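Side-chain contacts in UPF0678 fatty acid-binding protein-like protein ERS007657_00996 (Mycobacterium tuberculosis, PDB 6R3W), which binds heme b in a surface cleft of a beta-barrel and probably scavenges peroxynitrite by isomerising it to nitrate: residues F33-E38 and L139-Q144; H65-Y70 and L128-R133; L83-P86 and T90-E93. All blocks are in the same frame, centred on the assembly; numbering follows the deposited sequence.

In the fold
All three contacts are buried and line the inside of one antiparallel ten-stranded barrel, each with a side chain against the heme. Interactions 1 and 2 join strands that are not neighbours, through side chains alone: in the first, two hydroxyls and a carboxylate hydrogen-bonded in a row; in the second, a two-pronged salt bridge, in a contact centred about 2 Å from the centre of the chain. Interaction 3 is a hairpin, so backbone bonds come first, and T90, on the outer face, is exposed. Interaction 2 adjoins both others: backbone bonds and the stacked rings of Y132 and Y141 link it to interaction 1, and a probable H65 NE2 to H85 ND1 hydrogen bond to interaction 3.

Interaction 1: F33-E38 and L139-Q144; sequences FEYLEE and LSYSLQ. With HEM (protoporphyrin IX containing Fe), chain B.
Y35 and E37 reach into the barrel from one wall and Y141 comes to meet them from the opposite direction, its hydroxyl ending between the Y35 hydroxyl and the E37 carboxylate. F33, first in the strand, stays clear of 139-144 and packs on the heme instead. Its ring lies over the macrocycle's rim, with CZ 3.4 Å from HEM CHB and the methyl carbon CMA above the same face, off centre. Two residues on, Y35 also turns inward. One face of its ring takes one heme vinyl, the one ending in CBB, CE1 being 3.6 Å from HEM CBB, and its OH donates to Y141 OH at 2.8 Å. E37 is the next inward residue. With CG anti to the backbone N (chi1 177°) and the rest of the chain extended, the carboxylate is carried far enough for OE1 to accept from Y141 OH at 2.5 Å, a short bond. The hydroxyl arrives on the syn side, 17° out of the carboxylate plane, while OE1 sits at the edge of the Y141 ring; carboxylate and ring planes stand 68° apart. Y141 OH is therefore gripped twice, which sets the donor order along the row, Y35 to Y141 to E37, and should help a buried carboxylate keep its charge. The ring behind that hydroxyl is stacked on Y132 and touches A158, as does Y35. These side chains bridge, inside the heme-binding beta-barrel of the nitrobindin family, two strands separated in the sheet by strands 17-25 and 153-162.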
loop_
_atom_site.group_PDB
_atom_site.type_symbol
_atom_site.label_atom_id
_atom_site.label_comp_id
_atom_site.label_asym_id
_atom_site.label_seq_id
_atom_site.Cartn_x
_atom_site.Cartn_y
_atom_site.Cartn_z
ATOM N N PHE A 33 -7.163 16.699 -0.370
ATOM C CA PHE A 33 -8.342 15.881 -0.703
ATOM C C PHE A 33 -8.540 14.829 0.389
ATOM O O PHE A 33 -7.631 14.580 1.217
ATOM C CB PHE A 33 -8.188 15.215 -2.083
ATOM C CG PHE A 33 -6.970 14.324 -2.190
ATOM C CD1 PHE A 33 -7.004 13.002 -1.750
ATOM C CD2 PHE A 33 -5.734 14.855 -2.557
ATOM C CE1 PHE A 33 -5.851 12.218 -1.744
ATOM C CE2 PHE A 33 -4.585 14.067 -2.531
ATOM C CZ PHE A 33 -4.645 12.756 -2.120
ATOM N N GLU A 34 -9.707 14.203 0.372
ATOM C CA GLU A 34 -9.948 13.003 1.197
ATOM C C GLU A 34 -10.614 11.917 0.355
ATOM O O GLU A 34 -11.111 12.217 -0.737
ATOM C CB GLU A 34 -10.731 13.372 2.462
ATOM C CG GLU A 34 -12.036 14.109 2.215
ATOM C CD GLU A 34 -12.708 14.556 3.498
ATOM O OE1 GLU A 34 -12.255 14.114 4.588
ATOM O OE2 GLU A 34 -13.742 15.218 3.410
ATOM N N TYR A 35 -10.654 10.714 0.891
ATOM C CA TYR A 35 -11.096 9.540 0.118
ATOM C C TYR A 35 -11.608 8.461 1.058
ATOM O O TYR A 35 -11.150 8.367 2.217
ATOM C CB TYR A 35 -9.960 9.018 -0.775
ATOM C CG TYR A 35 -8.705 8.610 -0.049
ATOM C CD1 TYR A 35 -8.487 7.298 0.321
ATOM C CD2 TYR A 35 -7.678 9.517 0.157
ATOM C CE1 TYR A 35 -7.298 6.907 0.922
ATOM C CE2 TYR A 35 -6.492 9.149 0.780
ATOM C CZ TYR A 35 -6.290 7.833 1.144
ATOM O OH TYR A 35 -5.090 7.461 1.711
ATOM N N LEU A 36 -12.470 7.608 0.501
ATOM C CA LEU A 36 -12.851 6.309 1.075
ATOM C C LEU A 36 -12.029 5.225 0.389
ATOM O O LEU A 36 -11.679 5.402 -0.793
ATOM C CB LEU A 36 -14.349 6.073 0.873
ATOM C CG LEU A 36 -15.257 7.142 1.456
ATOM C CD1 LEU A 36 -16.720 6.798 1.205
ATOM C CD2 LEU A 36 -14.995 7.329 2.933
ATOM N N GLU A 37 -11.715 4.162 1.113
ATOM C CA GLU A 37 -10.796 3.124 0.631
ATOM C C GLU A 37 -11.346 1.758 0.996
ATOM O O GLU A 37 -11.739 1.565 2.161
ATOM C CB GLU A 37 -9.413 3.336 1.219
ATOM C CG GLU A 37 -8.410 2.267 0.841
ATOM C CD GLU A 37 -6.978 2.632 1.156
ATOM O OE1 GLU A 37 -6.755 3.716 1.728
ATOM O OE2 GLU A 37 -6.087 1.814 0.847
ATOM N N GLU A 38 -11.264 0.826 0.045
ATOM C CA GLU A 38 -11.550 -0.601 0.239
ATOM C C GLU A 38 -10.321 -1.386 -0.214
ATOM O O GLU A 38 -9.860 -1.170 -1.357
ATOM C CB GLU A 38 -12.778 -1.026 -0.568
ATOM C CG GLU A 38 -14.046 -0.281 -0.212
ATOM C CD GLU A 38 -14.976 -1.049 0.707
ATOM O OE1 GLU A 38 -14.691 -2.237 0.975
ATOM O OE2 GLU A 38 -15.956 -0.443 1.198
ATOM N N LEU A 139 -6.115 -1.197 10.387
ATOM C CA LEU A 139 -4.967 -1.090 9.465
ATOM C C LEU A 139 -4.748 0.375 9.153
ATOM O O LEU A 139 -5.695 1.027 8.701
ATOM C CB LEU A 139 -5.252 -1.885 8.193
ATOM C CG LEU A 139 -4.116 -1.927 7.166
ATOM C CD1 LEU A 139 -4.320 -3.103 6.227
ATOM C CD2 LEU A 139 -3.998 -0.627 6.375
ATOM N N SER A 140 -3.589 0.907 9.505
ATOM C CA SER A 140 -3.298 2.313 9.181
ATOM C C SER A 140 -2.020 2.412 8.337
ATOM O O SER A 140 -1.131 1.570 8.478
ATOM C CB SER A 140 -3.236 3.139 10.427
ATOM O OG SER A 140 -2.238 2.680 11.308
ATOM N N TYR A 141 -1.893 3.460 7.572
ATOM C CA TYR A 141 -0.666 3.641 6.794
ATOM C C TYR A 141 -0.443 5.114 6.521
ATOM O O TYR A 141 -1.385 5.928 6.516
ATOM C CB TYR A 141 -0.721 2.857 5.487
ATOM C CG TYR A 141 -1.713 3.358 4.472
ATOM C CD1 TYR A 141 -1.419 4.429 3.642
ATOM C CD2 TYR A 141 -2.961 2.763 4.352
ATOM C CE1 TYR A 141 -2.344 4.909 2.730
ATOM C CE2 TYR A 141 -3.894 3.214 3.435
ATOM C CZ TYR A 141 -3.583 4.298 2.619
ATOM O OH TYR A 141 -4.470 4.773 1.706
ATOM N N SER A 142 0.799 5.403 6.193
ATOM C CA SER A 142 1.181 6.644 5.501
ATOM C C SER A 142 2.027 6.307 4.289
ATOM O O SER A 142 2.783 5.306 4.319
ATOM C CB SER A 142 1.874 7.623 6.416
ATOM O OG SER A 142 3.193 7.207 6.719
ATOM N N LEU A 143 1.878 7.115 3.254
ATOM C CA LEU A 143 2.659 6.993 2.012
ATOM C C LEU A 143 3.333 8.320 1.757
ATOM O O LEU A 143 2.655 9.356 1.744
ATOM C CB LEU A 143 1.757 6.552 0.853
ATOM C CG LEU A 143 2.451 6.419 -0.500
ATOM C CD1 LEU A 143 1.775 5.340 -1.333
ATOM C CD2 LEU A 143 2.467 7.741 -1.249
ATOM N N GLN A 144 4.632 8.263 1.578
ATOM C CA GLN A 144 5.413 9.436 1.147
ATOM C C GLN A 144 5.838 9.268 -0.313
ATOM O O GLN A 144 6.046 8.123 -0.774
ATOM C CB GLN A 144 6.603 9.664 2.070
ATOM C CG GLN A 144 6.195 9.938 3.501
ATOM C CD GLN A 144 7.284 10.654 4.251
ATOM O OE1 GLN A 144 8.461 10.281 4.184
ATOM N NE2 GLN A 144 6.892 11.656 5.026
HETATM C CHA HEM B . -2.231 13.768 -7.353
HETATM C CHB HEM B . -5.394 11.064 -4.953
HETATM C CHC HEM B . -2.137 7.453 -4.646
HETATM C CHD HEM B . 0.856 10.016 -7.494
HETATM C C1A HEM B . -3.369 13.327 -6.726
HETATM C C2A HEM B . -4.601 14.065 -6.674
HETATM C C3A HEM B . -5.484 13.294 -6.006
HETATM C C4A HEM B . -4.810 12.101 -5.632
HETATM C CMA HEM B . -6.929 13.608 -5.740
HETATM C CAA HEM B . -4.849 15.432 -7.267
HETATM C CBA HEM B . -5.770 15.341 -8.478
HETATM C CGA HEM B . -5.136 14.525 -9.553
HETATM O O1A HEM B . -5.720 13.504 -9.973
HETATM O O2A HEM B . -4.054 14.888 -10.058
HETATM C C1B HEM B . -4.752 9.859 -4.613
HETATM C C2B HEM B . -5.390 8.796 -3.903
HETATM C C3B HEM B . -4.462 7.778 -3.770
HETATM C C4B HEM B . -3.262 8.237 -4.484
HETATM C CMB HEM B . -6.814 8.794 -3.396
HETATM C CAB HEM B . -4.558 6.480 -3.065
HETATM C CBB HEM B . -5.308 6.326 -1.992
HETATM C C1C HEM B . -1.049 7.823 -5.439
HETATM C C2C HEM B . 0.080 7.016 -5.703
HETATM C C3C HEM B . 0.885 7.716 -6.563
HETATM C C4C HEM B . 0.289 9.014 -6.743
HETATM C CMC HEM B . 0.297 5.655 -5.126
HETATM C CAC HEM B . 2.118 7.277 -7.254
HETATM C CBC HEM B . 2.223 6.068 -7.819
HETATM C C1D HEM B . 0.279 11.272 -7.631
HETATM C C2D HEM B . 0.894 12.352 -8.416
HETATM C C3D HEM B . 0.042 13.378 -8.386
HETATM C C4D HEM B . -1.107 12.955 -7.557
HETATM C CMD HEM B . 2.189 12.278 -9.176
HETATM C CAD HEM B . 0.051 14.515 -9.369
HETATM C CBD HEM B . 0.718 15.684 -8.805
HETATM C CGD HEM B . 0.769 16.802 -9.851
HETATM O O1D HEM B . 0.121 16.872 -10.949
HETATM O O2D HEM B . 1.500 17.655 -9.596
HETATM N NA HEM B . -3.543 12.107 -6.091
HETATM N NB HEM B . -3.500 9.481 -4.941
HETATM N NC HEM B . -0.893 9.044 -6.041
HETATM N ND HEM B . -0.938 11.671 -7.137
HETATM FE FE HEM B . -2.167 10.642 -6.012
HETATM O O HOH W 1 -3.036 9.815 -7.794
#

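Interaction 2: H65-Y70 and L128-R133; sequences HSETGY and LDRSYR. With HEM (protoporphyrin IX containing Fe), chain B.
E67 and R130 come together from opposite directions in the interior of the calycin-type barrel, from strands whose closest alpha carbons, those of E67 and L128, are still 13.6 Å apart. The tight part is a two-pronged, end-on salt bridge. R130 NH2 gives a nearly straight bond to E67 OE1 at 2.9 Å, in the guanidinium plane, and R130 NH1 gives a more bent one to E67 OE2. The two planes are twisted 41° against each other, yet both oxygens are approached on their syn sides. The grip is shared: E67 OE2 also bonds Y51 OH, while R130 shares its charge with a second carboxylate, that of E91. The loose side is at Y132, a partly exposed residue with two conformers: R130 NH1 to Y132 OH is weak and tentative, 3.2 Å long and bent to 132°. Toward the cofactor the packing tightens again, but on carbon. L128 puts CD1 3.7 Å from HEM CBC. H65, its ND1 hydrogen-bonded to Q53 NE2, lays one face of its imidazole over the porphyrin rim, with HEM CHC 3.6 Å above the ring plane, over its centre.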
loop_
_atom_site.group_PDB
_atom_site.type_symbol
_atom_site.label_atom_id
_atom_site.label_comp_id
_atom_site.label_asym_id
_atom_site.label_seq_id
_atom_site.Cartn_x
_atom_site.Cartn_y
_atom_site.Cartn_z
ATOM N N HIS A 65 -8.175 6.804 -7.168
ATOM C CA HIS A 65 -7.022 5.922 -7.415
ATOM C C HIS A 65 -7.433 4.463 -7.155
ATOM O O HIS A 65 -8.255 4.202 -6.254
ATOM C CB HIS A 65 -5.850 6.366 -6.527
ATOM C CG HIS A 65 -4.633 5.510 -6.644
ATOM N ND1 HIS A 65 -4.332 4.507 -5.735
ATOM C CD2 HIS A 65 -3.635 5.520 -7.552
ATOM C CE1 HIS A 65 -3.164 3.984 -6.057
ATOM N NE2 HIS A 65 -2.734 4.569 -7.198
ATOM N N SER A 66 -6.763 3.537 -7.811
ATOM C CA SER A 66 -6.761 2.120 -7.414
ATOM C C SER A 66 -5.332 1.609 -7.579
ATOM O O SER A 66 -4.516 2.297 -8.210
ATOM C CB SER A 66 -7.761 1.322 -8.209
ATOM O OG SER A 66 -7.422 1.364 -9.588
ATOM N N GLU A 67 -5.031 0.459 -7.010
ATOM C CA GLU A 67 -3.773 -0.244 -7.268
ATOM C C GLU A 67 -4.028 -1.720 -7.083
ATOM O O GLU A 67 -4.972 -2.099 -6.380
ATOM C CB GLU A 67 -2.641 0.297 -6.394
ATOM C CG GLU A 67 -2.959 0.290 -4.906
ATOM C CD GLU A 67 -1.954 0.993 -3.997
ATOM O OE1 GLU A 67 -1.330 1.998 -4.451
ATOM O OE2 GLU A 67 -1.842 0.598 -2.823
ATOM N N THR A 68 -3.177 -2.530 -7.663
ATOM C CA THR A 68 -3.356 -3.981 -7.653
ATOM C C THR A 68 -1.983 -4.645 -7.770
ATOM O O THR A 68 -1.144 -4.157 -8.555
ATOM C CB THR A 68 -4.344 -4.416 -8.740
ATOM O OG1 THR A 68 -4.594 -5.814 -8.577
ATOM C CG2 THR A 68 -3.858 -4.090 -10.131
ATOM N N GLY A 69 -1.811 -5.775 -7.110
ATOM C CA GLY A 69 -0.593 -6.559 -7.231
ATOM C C GLY A 69 -0.435 -7.510 -6.094
ATOM O O GLY A 69 -1.423 -8.203 -5.744
ATOM N N TYR A 70 0.784 -7.640 -5.597
ATOM C CA TYR A 70 1.192 -8.772 -4.754
ATOM C C TYR A 70 2.115 -8.282 -3.651
ATOM O O TYR A 70 2.959 -7.411 -3.885
ATOM C CB TYR A 70 1.865 -9.846 -5.606
ATOM C CG TYR A 70 1.050 -10.232 -6.806
ATOM C CD1 TYR A 70 0.004 -11.135 -6.696
ATOM C CD2 TYR A 70 1.276 -9.660 -8.042
ATOM C CE1 TYR A 70 -0.824 -11.420 -7.771
ATOM C CE2 TYR A 70 0.491 -9.968 -9.137
ATOM C CZ TYR A 70 -0.562 -10.840 -9.002
ATOM O OH TYR A 70 -1.319 -11.134 -10.104
ATOM N N LEU A 128 8.635 6.180 -3.710
ATOM C CA LEU A 128 7.476 5.949 -2.828
ATOM C C LEU A 128 7.929 5.174 -1.606
ATOM O O LEU A 128 8.667 4.181 -1.767
ATOM C CB LEU A 128 6.400 5.173 -3.588
ATOM C CG LEU A 128 5.785 5.915 -4.764
ATOM C CD1 LEU A 128 5.084 4.956 -5.715
ATOM C CD2 LEU A 128 4.846 7.009 -4.301
ATOM N N ASP A 129 7.510 5.638 -0.439
ATOM C CA ASP A 129 7.736 4.953 0.841
ATOM C C ASP A 129 6.378 4.665 1.470
ATOM O O ASP A 129 5.502 5.548 1.444
ATOM C CB ASP A 129 8.523 5.816 1.832
ATOM C CG ASP A 129 9.995 6.073 1.533
ATOM O OD1 ASP A 129 10.443 5.841 0.398
ATOM O OD2 ASP A 129 10.670 6.589 2.455
ATOM N N ARG A 130 6.214 3.478 2.016
ATOM C CA ARG A 130 4.989 3.080 2.745
ATOM C C ARG A 130 5.345 2.592 4.153
ATOM O O ARG A 130 6.253 1.757 4.305
ATOM C CB ARG A 130 4.251 1.998 1.965
ATOM C CG ARG A 130 3.614 2.494 0.672
ATOM C CD ARG A 130 3.058 1.343 -0.134
ATOM N NE ARG A 130 2.696 1.740 -1.482
ATOM C CZ ARG A 130 1.473 1.732 -1.985
ATOM N NH1 ARG A 130 0.422 1.383 -1.250
ATOM N NH2 ARG A 130 1.288 2.107 -3.228
ATOM N N SER A 131 4.570 3.053 5.124
ATOM C CA SER A 131 4.587 2.575 6.518
ATOM C C SER A 131 3.188 2.053 6.868
ATOM O O SER A 131 2.263 2.837 6.847
ATOM C CB SER A 131 5.020 3.689 7.432
ATOM O OG SER A 131 5.085 3.248 8.767
ATOM N N TYR A 132 3.068 0.759 7.114
ATOM C CA TYR A 132 1.769 0.119 7.414
ATOM C C TYR A 132 1.818 -0.407 8.864
ATOM O O TYR A 132 2.864 -0.986 9.298
ATOM C CB TYR A 132 1.429 -0.947 6.354
ATOM C CG TYR A 132 0.793 -0.427 5.071
ATOM C CD1 TYR A 132 -0.489 -0.810 4.686
ATOM C CD2 TYR A 132 1.486 0.412 4.215
ATOM C CE1 TYR A 132 -1.088 -0.302 3.539
ATOM C CE2 TYR A 132 0.881 0.974 3.095
ATOM C CZ TYR A 132 -0.399 0.596 2.738
ATOM O OH TYR A 132 -0.953 1.109 1.600
ATOM N N ARG A 133 0.702 -0.278 9.546
ATOM C CA ARG A 133 0.510 -0.843 10.888
ATOM C C ARG A 133 -0.808 -1.603 10.907
ATOM O O ARG A 133 -1.831 -1.016 10.564
ATOM C CB ARG A 133 0.528 0.281 11.928
ATOM C CG ARG A 133 0.316 -0.191 13.359
ATOM C CD ARG A 133 0.092 1.014 14.251
ATOM N NE ARG A 133 -0.213 0.646 15.616
ATOM C CZ ARG A 133 0.692 0.491 16.558
ATOM N NH1 ARG A 133 1.979 0.563 16.255
ATOM N NH2 ARG A 133 0.321 0.072 17.751
HETATM C CHA HEM B . -2.231 13.768 -7.353
HETATM C CHB HEM B . -5.394 11.064 -4.953
HETATM C CHC HEM B . -2.137 7.453 -4.646
HETATM C CHD HEM B . 0.856 10.016 -7.494
HETATM C C1A HEM B . -3.369 13.327 -6.726
HETATM C C2A HEM B . -4.601 14.065 -6.674
HETATM C C3A HEM B . -5.484 13.294 -6.006
HETATM C C4A HEM B . -4.810 12.101 -5.632
HETATM C CMA HEM B . -6.929 13.608 -5.740
HETATM C CAA HEM B . -4.849 15.432 -7.267
HETATM C CBA HEM B . -5.770 15.341 -8.478
HETATM C CGA HEM B . -5.136 14.525 -9.553
HETATM O O1A HEM B . -5.720 13.504 -9.973
HETATM O O2A HEM B . -4.054 14.888 -10.058
HETATM C C1B HEM B . -4.752 9.859 -4.613
HETATM C C2B HEM B . -5.390 8.796 -3.903
HETATM C C3B HEM B . -4.462 7.778 -3.770
HETATM C C4B HEM B . -3.262 8.237 -4.484
HETATM C CMB HEM B . -6.814 8.794 -3.396
HETATM C CAB HEM B . -4.558 6.480 -3.065
HETATM C CBB HEM B . -5.308 6.326 -1.992
HETATM C C1C HEM B . -1.049 7.823 -5.439
HETATM C C2C HEM B . 0.080 7.016 -5.703
HETATM C C3C HEM B . 0.885 7.716 -6.563
HETATM C C4C HEM B . 0.289 9.014 -6.743
HETATM C CMC HEM B . 0.297 5.655 -5.126
HETATM C CAC HEM B . 2.118 7.277 -7.254
HETATM C CBC HEM B . 2.223 6.068 -7.819
HETATM C C1D HEM B . 0.279 11.272 -7.631
HETATM C C2D HEM B . 0.894 12.352 -8.416
HETATM C C3D HEM B . 0.042 13.378 -8.386
HETATM C C4D HEM B . -1.107 12.955 -7.557
HETATM C CMD HEM B . 2.189 12.278 -9.176
HETATM C CAD HEM B . 0.051 14.515 -9.369
HETATM C CBD HEM B . 0.718 15.684 -8.805
HETATM C CGD HEM B . 0.769 16.802 -9.851
HETATM O O1D HEM B . 0.121 16.872 -10.949
HETATM O O2D HEM B . 1.500 17.655 -9.596
HETATM N NA HEM B . -3.543 12.107 -6.091
HETATM N NB HEM B . -3.500 9.481 -4.941
HETATM N NC HEM B . -0.893 9.044 -6.041
HETATM N ND HEM B . -0.938 11.671 -7.137
HETATM FE FE HEM B . -2.167 10.642 -6.012
HETATM O O HOH W 1 -3.036 9.815 -7.794
#

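Interaction 3: L83-P86 and T90-E93; sequences LAHP and TEIE. With HEM (protoporphyrin IX containing Fe), chain B.
The heme pocket is lined beside one vinyl group by H85, and E91 on the neighbouring strand holds that imidazole by its edge. H85 NE2 donates to E91 OE1 at 2.8 Å, with an N-H...O angle of 146°. The oxygen lies in the plane of the imidazole and is met nearly along its own C-O axis; ring and carboxylate are almost coplanar, 16° apart. What the edge does not use, the face does: HEM CBC stands over the centre of the ring, and H85 CE1 is 3.5 Å from HEM CMC. On the far side of the imidazole ND1 bonds H65 NE2, and the bonds at NE2 and ND1 together hold the ring's rotation. E91 OE1, the same oxygen that pairs with R130, thus ties this pocket histidine to the arginine inside the barrel. The scaffold is a beta hairpin of the barrel wall, its two segments antiparallel, 150° between their directions. L83 and E91 form its hydrogen-bonded pair, with L83 N to E91 O at 2.8 Å and E91 N to L83 O at 3.0 Å. Their side chains run side by side into the interior, and L83 CD1 packs 3.6 Å from E91 OE1. The extended chain of E91 runs past the carbonyl side of its own backbone, which places the carboxylate level with the imidazole. A84 and T90, the adjoining non-hydrogen-bonded pair, face outward on the other side of the sheet. T90 adds a CA-H...O contact, its CA 3.4 Å from L83 O.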
loop_
_atom_site.group_PDB
_atom_site.type_symbol
_atom_site.label_atom_id
_atom_site.label_comp_id
_atom_site.label_asym_id
_atom_site.label_seq_id
_atom_site.Cartn_x
_atom_site.Cartn_y
_atom_site.Cartn_z
ATOM N N LEU A 83 3.295 -3.582 -7.578
ATOM C CA LEU A 83 1.996 -2.925 -7.873
ATOM C C LEU A 83 1.966 -2.316 -9.268
ATOM O O LEU A 83 2.959 -1.754 -9.745
ATOM C CB LEU A 83 1.704 -1.818 -6.870
ATOM C CG LEU A 83 1.504 -2.242 -5.420
ATOM C CD1 LEU A 83 1.332 -1.006 -4.557
ATOM C CD2 LEU A 83 0.329 -3.193 -5.273
ATOM N N ALA A 84 0.777 -2.367 -9.857
ATOM C CA ALA A 84 0.355 -1.576 -11.023
ATOM C C ALA A 84 -0.618 -0.488 -10.584
ATOM O O ALA A 84 -1.469 -0.737 -9.689
ATOM C CB ALA A 84 -0.286 -2.478 -12.035
ATOM N N HIS A 85 -0.522 0.655 -11.227
ATOM C CA HIS A 85 -1.392 1.832 -11.024
ATOM C C HIS A 85 -2.030 2.227 -12.337
ATOM O O HIS A 85 -1.367 2.265 -13.394
ATOM C CB HIS A 85 -0.583 3.018 -10.487
ATOM C CG HIS A 85 0.093 2.751 -9.189
ATOM N ND1 HIS A 85 -0.495 3.074 -7.991
ATOM C CD2 HIS A 85 1.306 2.242 -8.907
ATOM C CE1 HIS A 85 0.306 2.697 -7.012
ATOM N NE2 HIS A 85 1.404 2.181 -7.546
ATOM N N PRO A 86 -3.307 2.646 -12.308
ATOM C CA PRO A 86 -4.020 2.982 -13.532
ATOM C C PRO A 86 -3.580 4.321 -14.129
ATOM O O PRO A 86 -3.991 4.629 -15.239
ATOM C CB PRO A 86 -5.489 3.043 -13.072
ATOM C CG PRO A 86 -5.388 3.454 -11.618
ATOM C CD PRO A 86 -4.172 2.702 -11.112
ATOM N N THR A 90 4.226 1.715 -12.528
ATOM C CA THR A 90 4.478 0.490 -11.753
ATOM C C THR A 90 5.394 0.812 -10.582
ATOM O O THR A 90 6.171 1.798 -10.644
ATOM C CB THR A 90 5.096 -0.607 -12.618
ATOM O OG1 THR A 90 6.341 -0.088 -13.126
ATOM C CG2 THR A 90 4.175 -1.052 -13.733
ATOM N N GLU A 91 5.347 -0.021 -9.561
ATOM C CA GLU A 91 6.021 0.234 -8.262
ATOM C C GLU A 91 6.503 -1.122 -7.730
ATOM O O GLU A 91 5.687 -2.051 -7.630
ATOM C CB GLU A 91 5.010 0.969 -7.316
ATOM C CG GLU A 91 5.416 1.110 -5.866
ATOM C CD GLU A 91 4.352 1.731 -4.997
ATOM O OE1 GLU A 91 3.189 1.906 -5.468
ATOM O OE2 GLU A 91 4.633 1.946 -3.777
ATOM N N ILE A 92 7.760 -1.208 -7.300
ATOM C CA ILE A 92 8.236 -2.284 -6.413
ATOM C C ILE A 92 8.813 -1.641 -5.173
ATOM O O ILE A 92 9.786 -0.862 -5.286
ATOM C CB ILE A 92 9.242 -3.206 -7.087
ATOM C CG1 ILE A 92 8.677 -3.805 -8.372
ATOM C CG2 ILE A 92 9.670 -4.276 -6.093
ATOM C CD1 ILE A 92 9.649 -4.719 -9.114
ATOM N N GLU A 93 8.190 -1.890 -4.025
ATOM C CA GLU A 93 8.752 -1.420 -2.755
ATOM C C GLU A 93 9.319 -2.611 -2.015
ATOM O O GLU A 93 8.723 -3.706 -2.058
ATOM C CB GLU A 93 7.689 -0.771 -1.890
ATOM C CG GLU A 93 7.072 0.458 -2.498
ATOM C CD GLU A 93 6.541 1.453 -1.490
ATOM O OE1 GLU A 93 7.007 1.414 -0.307
ATOM O OE2 GLU A 93 5.811 2.374 -1.941
HETATM C CHA HEM B . -2.231 13.768 -7.353
HETATM C CHB HEM B . -5.394 11.064 -4.953
HETATM C CHC HEM B . -2.137 7.453 -4.646
HETATM C CHD HEM B . 0.856 10.016 -7.494
HETATM C C1A HEM B . -3.369 13.327 -6.726
HETATM C C2A HEM B . -4.601 14.065 -6.674
HETATM C C3A HEM B . -5.484 13.294 -6.006
HETATM C C4A HEM B . -4.810 12.101 -5.632
HETATM C CMA HEM B . -6.929 13.608 -5.740
HETATM C CAA HEM B . -4.849 15.432 -7.267
HETATM C CBA HEM B . -5.770 15.341 -8.478
HETATM C CGA HEM B . -5.136 14.525 -9.553
HETATM O O1A HEM B . -5.720 13.504 -9.973
HETATM O O2A HEM B . -4.054 14.888 -10.058
HETATM C C1B HEM B . -4.752 9.859 -4.613
HETATM C C2B HEM B . -5.390 8.796 -3.903
HETATM C C3B HEM B . -4.462 7.778 -3.770
HETATM C C4B HEM B . -3.262 8.237 -4.484
HETATM C CMB HEM B . -6.814 8.794 -3.396
HETATM C CAB HEM B . -4.558 6.480 -3.065
HETATM C CBB HEM B . -5.308 6.326 -1.992
HETATM C C1C HEM B . -1.049 7.823 -5.439
HETATM C C2C HEM B . 0.080 7.016 -5.703
HETATM C C3C HEM B . 0.885 7.716 -6.563
HETATM C C4C HEM B . 0.289 9.014 -6.743
HETATM C CMC HEM B . 0.297 5.655 -5.126
HETATM C CAC HEM B . 2.118 7.277 -7.254
HETATM C CBC HEM B . 2.223 6.068 -7.819
HETATM C C1D HEM B . 0.279 11.272 -7.631
HETATM C C2D HEM B . 0.894 12.352 -8.416
HETATM C C3D HEM B . 0.042 13.378 -8.386
HETATM C C4D HEM B . -1.107 12.955 -7.557
HETATM C CMD HEM B . 2.189 12.278 -9.176
HETATM C CAD HEM B . 0.051 14.515 -9.369
HETATM C CBD HEM B . 0.718 15.684 -8.805
HETATM C CGD HEM B . 0.769 16.802 -9.851
HETATM O O1D HEM B . 0.121 16.872 -10.949
HETATM O O2D HEM B . 1.500 17.655 -9.596
HETATM N NA HEM B . -3.543 12.107 -6.091
HETATM N NB HEM B . -3.500 9.481 -4.941
HETATM N NC HEM B . -0.893 9.044 -6.041
HETATM N ND HEM B . -0.938 11.671 -7.137
HETATM FE FE HEM B . -2.167 10.642 -6.012
HETATM O O HOH W 1 -3.036 9.815 -7.794
#